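Local coordinates for catabolite control protein A (Lactococcus lactis, PDB 2O20) that probably acts as a global transcriptional regulator of carbon catabolite repression and activation, binding DNA as a member of the LacI family, at residues Arg62-Thr74 with Ala89-Asn103. The protein carries 1 engineered substitution. Numbering follows the deposited sequence. Where two conformers were deposited one is given.
Sequences RTTTVGVILPTIT and ASMYKYNMILANSDN. Engineered in segment 89-103: Ala89 (natural residue Asp).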
# COMPACT_ATOMS: atom_id res chain seq x y z
N ARG D 62 28.71 -15.32 10.51
CA ARG D 62 27.91 -14.52 9.60
C ARG D 62 26.84 -13.71 10.37
O ARG D 62 26.22 -14.23 11.32
CB ARG D 62 27.23 -15.46 8.61
CG ARG D 62 26.43 -14.80 7.50
CD ARG D 62 27.32 -14.03 6.57
NE ARG D 62 28.46 -14.83 6.11
CZ ARG D 62 29.48 -14.34 5.40
NH1 ARG D 62 29.50 -13.05 5.07
NH2 ARG D 62 30.47 -15.15 5.02
N THR D 63 26.61 -12.46 9.98
CA THR D 63 25.50 -11.70 10.54
C THR D 63 24.22 -12.48 10.38
O THR D 63 23.95 -13.02 9.30
CB THR D 63 25.31 -10.35 9.85
OG1 THR D 63 26.53 -9.61 9.94
CG2 THR D 63 24.18 -9.55 10.51
N THR D 64 23.43 -12.55 11.44
CA THR D 64 22.13 -13.22 11.38
C THR D 64 21.24 -12.64 10.27
O THR D 64 21.18 -11.40 10.08
CB THR D 64 21.44 -13.12 12.75
OG1 THR D 64 22.19 -13.90 13.69
CG2 THR D 64 20.01 -13.57 12.71
N THR D 65 20.58 -13.54 9.55
CA THR D 65 19.83 -13.17 8.34
C THR D 65 18.46 -13.79 8.47
O THR D 65 18.33 -15.00 8.65
CB THR D 65 20.53 -13.65 7.04
OG1 THR D 65 21.81 -13.03 6.92
CG2 THR D 65 19.69 -13.33 5.81
N VAL D 66 17.45 -12.92 8.36
CA VAL D 66 16.05 -13.26 8.38
C VAL D 66 15.40 -13.18 6.99
O VAL D 66 15.47 -12.14 6.31
CB VAL D 66 15.27 -12.43 9.43
CG1 VAL D 66 15.65 -12.90 10.84
CG2 VAL D 66 15.57 -10.96 9.31
N GLY D 67 14.81 -14.31 6.59
CA GLY D 67 13.99 -14.43 5.37
C GLY D 67 12.53 -14.12 5.67
O GLY D 67 11.94 -14.71 6.57
N VAL D 68 11.94 -13.22 4.89
CA VAL D 68 10.51 -12.85 5.05
C VAL D 68 9.77 -13.06 3.74
O VAL D 68 10.10 -12.45 2.72
CB VAL D 68 10.33 -11.37 5.50
CG1 VAL D 68 8.88 -11.05 5.79
CG2 VAL D 68 11.22 -11.05 6.71
N ILE D 69 8.76 -13.91 3.79
CA ILE D 69 7.94 -14.26 2.63
C ILE D 69 6.58 -13.65 2.85
O ILE D 69 5.98 -13.84 3.90
CB ILE D 69 7.75 -15.77 2.48
CG1 ILE D 69 9.12 -16.44 2.51
CG2 ILE D 69 6.97 -16.07 1.16
CD1 ILE D 69 9.11 -17.91 2.49
N LEU D 70 6.11 -12.90 1.84
CA LEU D 70 4.76 -12.31 1.88
C LEU D 70 4.19 -12.36 0.47
O LEU D 70 4.97 -12.43 -0.48
CB LEU D 70 4.80 -10.85 2.39
CG LEU D 70 5.59 -9.80 1.59
CD1 LEU D 70 5.15 -8.34 1.98
CD2 LEU D 70 7.10 -9.91 1.78
N PRO D 71 2.86 -12.41 0.33
CA PRO D 71 2.28 -12.46 -1.02
C PRO D 71 2.75 -11.30 -1.91
O PRO D 71 3.25 -11.51 -3.02
CB PRO D 71 0.79 -12.36 -0.73
CG PRO D 71 0.66 -13.07 0.54
CD PRO D 71 1.80 -12.59 1.34
N THR D 72 2.61 -10.07 -1.42
CA THR D 72 3.09 -8.91 -2.18
C THR D 72 3.28 -7.69 -1.30
O THR D 72 2.52 -7.44 -0.36
CB THR D 72 2.14 -8.56 -3.39
OG1 THR D 72 2.63 -7.41 -4.10
CG2 THR D 72 0.74 -8.31 -2.91
N ILE D 73 4.33 -6.95 -1.61
CA ILE D 73 4.61 -5.66 -1.00
C ILE D 73 3.53 -4.57 -1.25
O ILE D 73 3.41 -3.62 -0.45
CB ILE D 73 6.04 -5.17 -1.47
CG1 ILE D 73 6.60 -4.14 -0.51
CG2 ILE D 73 6.03 -4.70 -2.87
CD1 ILE D 73 7.14 -4.77 0.76
N THR D 74 2.75 -4.73 -2.32
CA THR D 74 1.62 -3.82 -2.59
C THR D 74 0.35 -4.08 -1.78
O THR D 74 -0.63 -3.35 -1.91
CB THR D 74 1.23 -3.83 -4.09
OG1 THR D 74 0.79 -5.14 -4.43
CG2 THR D 74 2.40 -3.42 -4.96
N ALA D 89 14.32 -6.48 13.84
CA ALA D 89 15.53 -7.08 13.25
C ALA D 89 16.66 -6.03 13.10
O ALA D 89 17.82 -6.29 13.44
CB ALA D 89 15.19 -7.71 11.88
N SER D 90 16.32 -4.84 12.64
CA SER D 90 17.30 -3.76 12.49
C SER D 90 17.93 -3.27 13.82
O SER D 90 19.08 -2.79 13.84
CB SER D 90 16.67 -2.60 11.74
OG SER D 90 16.36 -3.01 10.42
N MET D 91 17.20 -3.42 14.92
CA MET D 91 17.71 -3.11 16.25
C MET D 91 18.95 -3.94 16.58
O MET D 91 19.86 -3.48 17.28
CB MET D 91 16.61 -3.38 17.27
CG MET D 91 16.93 -2.98 18.68
SD MET D 91 15.44 -2.93 19.69
CE MET D 91 14.81 -4.59 19.52
N TYR D 92 18.97 -5.19 16.11
CA TYR D 92 20.10 -6.09 16.30
C TYR D 92 21.08 -6.11 15.12
O TYR D 92 21.98 -6.91 15.09
CB TYR D 92 19.60 -7.51 16.59
CG TYR D 92 18.75 -7.62 17.83
CD1 TYR D 92 19.30 -7.41 19.10
CD2 TYR D 92 17.40 -7.92 17.74
CE1 TYR D 92 18.50 -7.49 20.25
CE2 TYR D 92 16.61 -8.03 18.88
CZ TYR D 92 17.17 -7.82 20.13
OH TYR D 92 16.39 -7.93 21.26
N LYS D 93 20.86 -5.21 14.15
CA LYS D 93 21.59 -5.15 12.89
C LYS D 93 21.61 -6.48 12.10
O LYS D 93 22.60 -6.83 11.47
CB LYS D 93 23.00 -4.60 13.13
CG LYS D 93 23.05 -3.55 14.24
CD LYS D 93 23.84 -2.28 13.94
CE LYS D 93 25.19 -2.48 13.35
NZ LYS D 93 25.97 -1.20 13.25
N TYR D 94 20.48 -7.20 12.13
CA TYR D 94 20.32 -8.42 11.34
C TYR D 94 20.08 -8.02 9.88
O TYR D 94 19.57 -6.92 9.60
CB TYR D 94 19.12 -9.27 11.80
CG TYR D 94 19.18 -9.82 13.21
CD1 TYR D 94 20.40 -9.97 13.90
CD2 TYR D 94 18.00 -10.25 13.84
CE1 TYR D 94 20.42 -10.50 15.19
CE2 TYR D 94 18.02 -10.77 15.13
CZ TYR D 94 19.22 -10.90 15.80
OH TYR D 94 19.18 -11.41 17.05
N ASN D 95 20.42 -8.89 8.95
CA ASN D 95 20.05 -8.69 7.54
C ASN D 95 18.62 -9.16 7.32
O ASN D 95 18.18 -10.15 7.90
CB ASN D 95 20.99 -9.47 6.59
CG ASN D 95 22.44 -9.09 6.75
OD1 ASN D 95 23.30 -9.97 6.79
ND2 ASN D 95 22.72 -7.81 6.82
N MET D 96 17.88 -8.45 6.47
CA MET D 96 16.48 -8.77 6.12
C MET D 96 16.41 -9.05 4.61
O MET D 96 16.91 -8.25 3.83
CB MET D 96 15.57 -7.56 6.39
CG MET D 96 15.31 -7.24 7.84
SD MET D 96 13.91 -8.16 8.46
CE MET D 96 12.62 -7.53 7.38
N ILE D 97 15.79 -10.16 4.22
CA ILE D 97 15.54 -10.45 2.81
C ILE D 97 14.04 -10.57 2.63
O ILE D 97 13.39 -11.35 3.32
CB ILE D 97 16.21 -11.79 2.34
CG1 ILE D 97 17.73 -11.77 2.55
CG2 ILE D 97 15.88 -12.07 0.85
CD1 ILE D 97 18.41 -13.13 2.35
N LEU D 98 13.46 -9.79 1.71
CA LEU D 98 12.03 -9.88 1.48
C LEU D 98 11.75 -10.57 0.15
O LEU D 98 12.39 -10.26 -0.86
CB LEU D 98 11.39 -8.49 1.48
CG LEU D 98 11.63 -7.51 2.64
CD1 LEU D 98 10.88 -6.22 2.37
CD2 LEU D 98 11.22 -8.08 3.97
N ALA D 99 10.77 -11.46 0.13
CA ALA D 99 10.43 -12.16 -1.10
C ALA D 99 8.92 -12.13 -1.31
O ALA D 99 8.17 -12.38 -0.37
CB ALA D 99 10.92 -13.56 -1.03
N ASN D 100 8.50 -11.85 -2.54
CA ASN D 100 7.08 -11.85 -2.90
C ASN D 100 6.69 -13.21 -3.46
O ASN D 100 7.33 -13.69 -4.41
CB ASN D 100 6.80 -10.80 -3.98
CG ASN D 100 7.07 -9.37 -3.51
OD1 ASN D 100 6.43 -8.86 -2.57
ND2 ASN D 100 8.04 -8.72 -4.15
N SER D 101 5.64 -13.80 -2.91
CA SER D 101 5.16 -15.12 -3.33
C SER D 101 3.90 -15.08 -4.21
O SER D 101 3.58 -16.11 -4.81
CB SER D 101 4.79 -15.94 -2.10
OG SER D 101 3.56 -15.50 -1.54
N ASP D 102 3.19 -13.95 -4.22
CA ASP D 102 1.89 -13.80 -4.90
C ASP D 102 0.89 -14.88 -4.47
O ASP D 102 -0.02 -15.24 -5.23
CB ASP D 102 2.07 -13.78 -6.43
CG ASP D 102 2.92 -12.61 -6.90
OD1 ASP D 102 2.56 -11.45 -6.59
OD2 ASP D 102 3.96 -12.84 -7.54
N ASN D 103 1.08 -15.41 -3.25
CA ASN D 103 0.30 -16.56 -2.78
C ASN D 103 0.27 -17.81 -3.69
O ASN D 103 -0.73 -18.55 -3.72
CB ASN D 103 -1.13 -16.11 -2.50
CG ASN D 103 -1.31 -15.63 -1.11
OD1 ASN D 103 -1.98 -14.64 -0.89
ND2 ASN D 103 -0.76 -16.36 -0.13
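Strands 65-70 and 95-100 pair in parallel as the two strands of a beta-alpha-beta unit joined through helix 76-91. The backbone ladder starts at Asn95 N to Thr64 O (2.9 Å) and runs to Ser101 N on Leu70 O. Beside its start, Thr64 CG2 sits over the centre of the Tyr94 ring, 3.8 Å from the centroid, in a CH-pi contact. With OG1 beside the backbone N (chi1 -67°), the Thr64 methyl falls opposite that N and over the ring. Tyr92 CB lies over the other face, toward the rim. A serine in place of Tyr94 would probably leave the Thr64 methyl without its aromatic partner and open a gap between Thr64 and Tyr92. The unit belongs to the periplasmic-binding-protein-like domain of LacI regulators, where 95-100 is an outermost strand of the sheet within this chain. On the face of Val66 and Val68, Met96 bends at chi2 and chi3 and brings CE 3.8 Å from Val68 CG2. Leu98 CD2 lies alongside Val68 CB at 3.7 Å. At the end of its strand, Asn100 OD1 accepts from Ile73 N (3.0 Å), the donor tilted 29° from the carbonyl plane. Asp102 N meets an in-plane lone pair of Pro71 O at 2.7 Å. Asp102 OD2 forms a salt bridge with Lys107, and OD1 one with Arg83 of the second subunit.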